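Local coordinates for multifunctional non-homologous end joining DNA repair protein LigD (Mycobacterium tuberculosis, PDB 2IRU), which probably repairs DNA double-strand breaks together with Ku by non-homologous end joining, its polymerase domain, described here, filling gaps before the ends are sealed, at residues 33-38 / 244-249; 54-59 / 108-113. All coordinates share one frame; numbering follows the deposited sequence.

Contact 1: 33-38 / 244-249; sequences FDYYAG and YSLRGR
The ring of Tyr35 carries Leu246 CD2 over one face, 4.2 Å above its plane and offset toward the rim, while the carbonyl oxygen of Tyr244 lies at its edge, in the ring plane. The second aromatic, Tyr36, has CD2 of Tyr35 above the centre of one face, and at its edge comes the CA of Ser245. Leu246 packs on both tyrosines: its CG lies 3.9 Å from Tyr35 CE2, and its CD1 is equally close to Tyr36 CE2. With CG of Tyr35 anti to the backbone N (chi1 171°), the ring projects from helix 29-47 toward the 244-249 loop, and its hydroxyl donates to the carbonyl O of Tyr244 over 2.6 Å, approaching at 130° to the C=O and tilted from the carbonyl plane. Tyr36 OH accepts from Leu246 N at 3.0 Å through a nearly straight bond and donates to the carbonyl O of Leu111, so two bonds hold it. Ser245 OG, anti to its own backbone N, reaches forward to the carbonyl O of Leu246, meeting a lone pair in the carbonyl plane at 2.8 Å, and also accepts from Val113 N. Around this core, Val254 and helix 273-283 pack on Tyr35, and Asp285 takes the hydroxyl of Tyr244. The two phenols therefore satisfy a backbone C=O and an N-H in the buried part of an irregular loop, Tyr244 to Leu246, fixing its course just ahead of Arg247, a probable substrate-binding residue by analogy with related enzymes.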
# COMPACT_ATOMS: atom_id res chain seq x y z
N PHE A 33 2.57 7.24 -16.68
CA PHE A 33 2.27 8.66 -16.45
C PHE A 33 0.76 8.88 -16.48
O PHE A 33 0.16 9.51 -15.58
CB PHE A 33 3.00 9.49 -17.53
CG PHE A 33 3.14 10.98 -17.22
CD1 PHE A 33 4.07 11.44 -16.27
CD2 PHE A 33 2.45 11.92 -17.99
CE1 PHE A 33 4.25 12.83 -16.07
CE2 PHE A 33 2.64 13.30 -17.78
CZ PHE A 33 3.54 13.73 -16.82
N ASP A 34 0.11 8.32 -17.50
CA ASP A 34 -1.33 8.51 -17.63
C ASP A 34 -2.04 7.74 -16.52
O ASP A 34 -3.03 8.18 -16.01
CB ASP A 34 -1.80 8.06 -19.02
CG ASP A 34 -1.56 9.14 -20.11
OD1 ASP A 34 -1.17 10.30 -19.77
OD2 ASP A 34 -1.79 8.84 -21.30
N TYR A 35 -1.52 6.58 -16.16
CA TYR A 35 -2.16 5.82 -15.09
C TYR A 35 -2.18 6.57 -13.77
O TYR A 35 -3.24 6.70 -13.12
CB TYR A 35 -1.51 4.45 -14.92
CG TYR A 35 -2.04 3.78 -13.68
CD1 TYR A 35 -3.30 3.13 -13.67
CD2 TYR A 35 -1.28 3.76 -12.50
CE1 TYR A 35 -3.78 2.47 -12.49
CE2 TYR A 35 -1.75 3.15 -11.30
CZ TYR A 35 -3.00 2.50 -11.31
OH TYR A 35 -3.53 1.92 -10.17
N TYR A 36 -1.01 7.09 -13.37
CA TYR A 36 -0.95 7.76 -12.07
C TYR A 36 -1.78 9.09 -12.13
O TYR A 36 -2.41 9.49 -11.14
CB TYR A 36 0.50 7.96 -11.66
CG TYR A 36 1.05 6.75 -10.92
CD1 TYR A 36 0.37 6.27 -9.78
CD2 TYR A 36 2.21 6.11 -11.32
CE1 TYR A 36 0.84 5.17 -9.05
CE2 TYR A 36 2.71 5.00 -10.59
CZ TYR A 36 2.01 4.54 -9.46
OH TYR A 36 2.43 3.43 -8.74
N ALA A 37 -1.83 9.73 -13.29
CA ALA A 37 -2.78 10.85 -13.45
C ALA A 37 -4.21 10.41 -13.24
O ALA A 37 -5.00 11.11 -12.59
CB ALA A 37 -2.63 11.48 -14.82
N GLY A 38 -4.56 9.26 -13.81
CA GLY A 38 -5.96 8.76 -13.79
C GLY A 38 -6.40 8.36 -12.40
O GLY A 38 -7.58 8.48 -12.05
N TYR A 244 -3.72 1.37 -4.98
CA TYR A 244 -3.58 1.92 -6.35
C TYR A 244 -2.14 1.98 -6.91
O TYR A 244 -1.96 2.27 -8.09
CB TYR A 244 -4.23 3.29 -6.48
CG TYR A 244 -5.71 3.25 -6.18
CD1 TYR A 244 -6.61 2.78 -7.15
CD2 TYR A 244 -6.21 3.71 -4.95
CE1 TYR A 244 -7.99 2.75 -6.90
CE2 TYR A 244 -7.60 3.69 -4.68
CZ TYR A 244 -8.47 3.20 -5.67
OH TYR A 244 -9.81 3.15 -5.47
N SER A 245 -1.15 1.67 -6.07
CA SER A 245 0.22 1.58 -6.63
C SER A 245 0.32 0.45 -7.64
O SER A 245 -0.26 -0.64 -7.45
CB SER A 245 1.25 1.29 -5.51
OG SER A 245 2.59 1.27 -6.05
N LEU A 246 1.09 0.70 -8.69
CA LEU A 246 1.53 -0.37 -9.60
C LEU A 246 2.47 -1.27 -8.81
O LEU A 246 3.02 -0.86 -7.75
CB LEU A 246 2.30 0.23 -10.80
CG LEU A 246 1.45 0.96 -11.83
CD1 LEU A 246 2.31 1.78 -12.77
CD2 LEU A 246 0.68 -0.03 -12.67
N ARG A 247 2.69 -2.45 -9.37
CA ARG A 247 3.69 -3.39 -8.87
C ARG A 247 4.77 -3.59 -9.92
O ARG A 247 4.49 -3.68 -11.14
CB ARG A 247 3.06 -4.74 -8.54
CG ARG A 247 1.91 -4.69 -7.50
CD ARG A 247 2.29 -3.93 -6.23
NE ARG A 247 3.52 -4.38 -5.62
CZ ARG A 247 3.58 -5.23 -4.60
NH1 ARG A 247 2.47 -5.71 -4.04
NH2 ARG A 247 4.76 -5.56 -4.09
N GLY A 248 6.00 -3.73 -9.44
CA GLY A 248 7.14 -3.98 -10.35
C GLY A 248 7.27 -5.47 -10.53
O GLY A 248 8.09 -6.15 -9.87
N ARG A 249 6.39 -6.00 -11.34
CA ARG A 249 6.26 -7.43 -11.57
C ARG A 249 6.19 -7.61 -13.07
O ARG A 249 6.18 -6.62 -13.83
CB ARG A 249 4.98 -7.96 -10.91
CG ARG A 249 5.08 -8.08 -9.39
CD ARG A 249 3.93 -8.83 -8.80
NE ARG A 249 3.89 -10.26 -9.17
CZ ARG A 249 4.61 -11.22 -8.59
NH1 ARG A 249 5.47 -10.95 -7.61
NH2 ARG A 249 4.48 -12.48 -8.99

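Contact 2: 54-59 / 108-113; sequences RKRWPN and QAALEV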
# COMPACT_ATOMS: atom_id res chain seq x y z
N ARG A 54 9.75 4.85 -2.18
CA ARG A 54 9.65 4.49 -3.62
C ARG A 54 10.39 3.19 -3.90
O ARG A 54 11.41 2.94 -3.26
CB ARG A 54 10.28 5.60 -4.52
CG ARG A 54 9.47 6.92 -4.60
CD ARG A 54 9.62 7.77 -3.36
NE ARG A 54 10.96 8.38 -3.37
CZ ARG A 54 11.70 8.68 -2.31
NH1 ARG A 54 11.24 8.49 -1.06
NH2 ARG A 54 12.91 9.24 -2.51
N LYS A 55 9.90 2.38 -4.83
CA LYS A 55 10.78 1.38 -5.41
C LYS A 55 10.85 1.71 -6.91
O LYS A 55 9.80 1.83 -7.58
CB LYS A 55 10.36 -0.06 -5.10
CG LYS A 55 11.54 -1.02 -5.46
CD LYS A 55 11.35 -2.44 -4.91
CE LYS A 55 12.52 -3.31 -5.40
NZ LYS A 55 12.29 -4.75 -4.98
N ARG A 56 12.09 1.89 -7.41
CA ARG A 56 12.32 2.36 -8.75
C ARG A 56 12.93 1.31 -9.63
O ARG A 56 13.85 0.60 -9.21
CB ARG A 56 13.24 3.61 -8.78
CG ARG A 56 12.59 4.80 -8.07
CD ARG A 56 13.50 6.02 -7.90
NE ARG A 56 13.93 6.56 -9.20
CZ ARG A 56 14.93 7.44 -9.34
NH1 ARG A 56 15.62 7.88 -8.27
NH2 ARG A 56 15.23 7.89 -10.55
N TRP A 57 12.43 1.24 -10.86
CA TRP A 57 13.02 0.42 -11.92
C TRP A 57 13.41 1.32 -13.13
O TRP A 57 12.66 1.37 -14.11
CB TRP A 57 11.98 -0.63 -12.39
CG TRP A 57 11.77 -1.79 -11.46
CD1 TRP A 57 12.29 -3.06 -11.62
CD2 TRP A 57 10.94 -1.85 -10.27
NE1 TRP A 57 11.86 -3.89 -10.60
CE2 TRP A 57 11.04 -3.17 -9.76
CE3 TRP A 57 10.16 -0.91 -9.59
CZ2 TRP A 57 10.36 -3.59 -8.61
CZ3 TRP A 57 9.48 -1.32 -8.44
CH2 TRP A 57 9.60 -2.65 -7.95
N PRO A 58 14.57 2.03 -13.08
CA PRO A 58 14.95 3.02 -14.12
C PRO A 58 14.89 2.44 -15.54
O PRO A 58 14.54 3.17 -16.46
CB PRO A 58 16.42 3.39 -13.79
CG PRO A 58 16.52 3.17 -12.30
CD PRO A 58 15.59 1.94 -12.02
N ASN A 59 15.17 1.15 -15.72
CA ASN A 59 15.07 0.58 -17.08
C ASN A 59 14.04 -0.57 -17.15
O ASN A 59 14.08 -1.42 -18.08
CB ASN A 59 16.42 0.16 -17.66
CG ASN A 59 17.16 1.33 -18.30
OD1 ASN A 59 16.53 2.24 -18.88
ND2 ASN A 59 18.49 1.33 -18.15
N GLN A 108 9.98 9.29 -12.31
CA GLN A 108 11.06 8.65 -11.55
C GLN A 108 11.18 7.13 -11.87
O GLN A 108 12.13 6.46 -11.40
CB GLN A 108 10.80 8.82 -10.02
CG GLN A 108 11.10 10.23 -9.45
CD GLN A 108 12.59 10.40 -9.24
OE1 GLN A 108 13.29 11.04 -10.06
NE2 GLN A 108 13.09 9.74 -8.23
N ALA A 109 10.21 6.58 -12.61
CA ALA A 109 10.08 5.10 -12.76
C ALA A 109 9.91 4.44 -11.37
O ALA A 109 10.30 3.28 -11.14
CB ALA A 109 11.28 4.50 -13.54
N ALA A 110 9.35 5.21 -10.44
CA ALA A 110 9.00 4.65 -9.10
C ALA A 110 7.67 3.91 -9.30
O ALA A 110 6.56 4.46 -9.01
CB ALA A 110 8.89 5.77 -8.03
N LEU A 111 7.76 2.68 -9.84
CA LEU A 111 6.53 1.91 -10.12
C LEU A 111 5.76 1.73 -8.84
O LEU A 111 4.52 1.77 -8.84
CB LEU A 111 6.88 0.53 -10.74
CG LEU A 111 7.74 0.63 -12.00
CD1 LEU A 111 7.99 -0.79 -12.55
CD2 LEU A 111 7.08 1.59 -13.07
N GLU A 112 6.48 1.54 -7.74
CA GLU A 112 5.85 1.27 -6.43
C GLU A 112 5.96 2.43 -5.46
O GLU A 112 7.04 3.04 -5.30
CB GLU A 112 6.46 0.03 -5.79
CG GLU A 112 6.15 -1.22 -6.63
CD GLU A 112 6.51 -2.54 -5.95
OE1 GLU A 112 7.16 -2.51 -4.89
OE2 GLU A 112 6.20 -3.61 -6.53
N VAL A 113 4.82 2.74 -4.85
CA VAL A 113 4.77 3.67 -3.69
C VAL A 113 4.37 2.86 -2.45
O VAL A 113 3.36 2.16 -2.49
CB VAL A 113 3.76 4.81 -3.94
CG1 VAL A 113 3.65 5.77 -2.75
CG2 VAL A 113 4.14 5.53 -5.23
O HOH W 1 12.60 8.69 -5.68
O HOH W 2 16.18 10.63 -10.78
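Lys55 and Glu112 form an antiparallel hydrogen-bonded pair, with Lys55 N donating to Glu112 O at 3.0 Å and a weak return bond from Glu112 N to Lys55 O, 3.3 Å. Leu111 and Glu112 together face Lys55 as a classic beta bulge. Beyond it, Trp57 N reaches Ala109 O at 3.0 Å. The Trp57 side chain folds back along 108-113: CE3 packs on Leu111 CD1 at 3.7 Å, and CH2 lies as close to Glu112 CD, the carboxylate standing at the indole edge with the planes 66° apart. Bent at chi3 (61°), Arg56 brings NE to the carbonyl O of Gln108 at 2.8 Å. Gln108 NE2 sits 3.0 Å above the guanidinium centre, a face contact between two donors and not a hydrogen bond. Two waters extend the Gln108 amide: one accepts from Arg54 NE and Gln108 NE2; the other accepts from Arg56 NH2 and donates to Gln108 OE1. In the second shell, Glu68 forms a salt bridge with Arg56 NH1, the carbonyls of Lys69, Ala52 and Gln70 receive the Arg54 guanidinium, and His114 and Arg247 hold the two oxygens of Glu112. Lys55 probably binds the substrate, and 56-58 probably touches the target DNA. Just after helix 99-107, Ala109, with positive phi, closes a Schellman motif, and an inverse gamma turn at Ala110 leads into strand 112-115. That strand and 53-56 are the central pair of a four-stranded antiparallel sheet edged by 66-68 and 240-241, with Ile105 of the helix packing on Arg54, Ala110 and Val113.

Contacts 1 and 2 have centres about 10 Å apart and meet directly. The bond from Tyr36 OH to Leu111 O, 2.7 Å long, ties the helix of contact 1 to the bulge of contact 2, while Gly248 N stands 2.9 Å from Glu112 OE2, a probable hydrogen bond that joins the 244-249 loop to strand 112-115. Lys55, His114 and Arg247 are each inferred substrate ligands. The side chain of Ser245 comes within about 6 Å of that of His114 and about 8 Å of that of Lys55. Together the contacts probably build one wall of the polymerase substrate pocket.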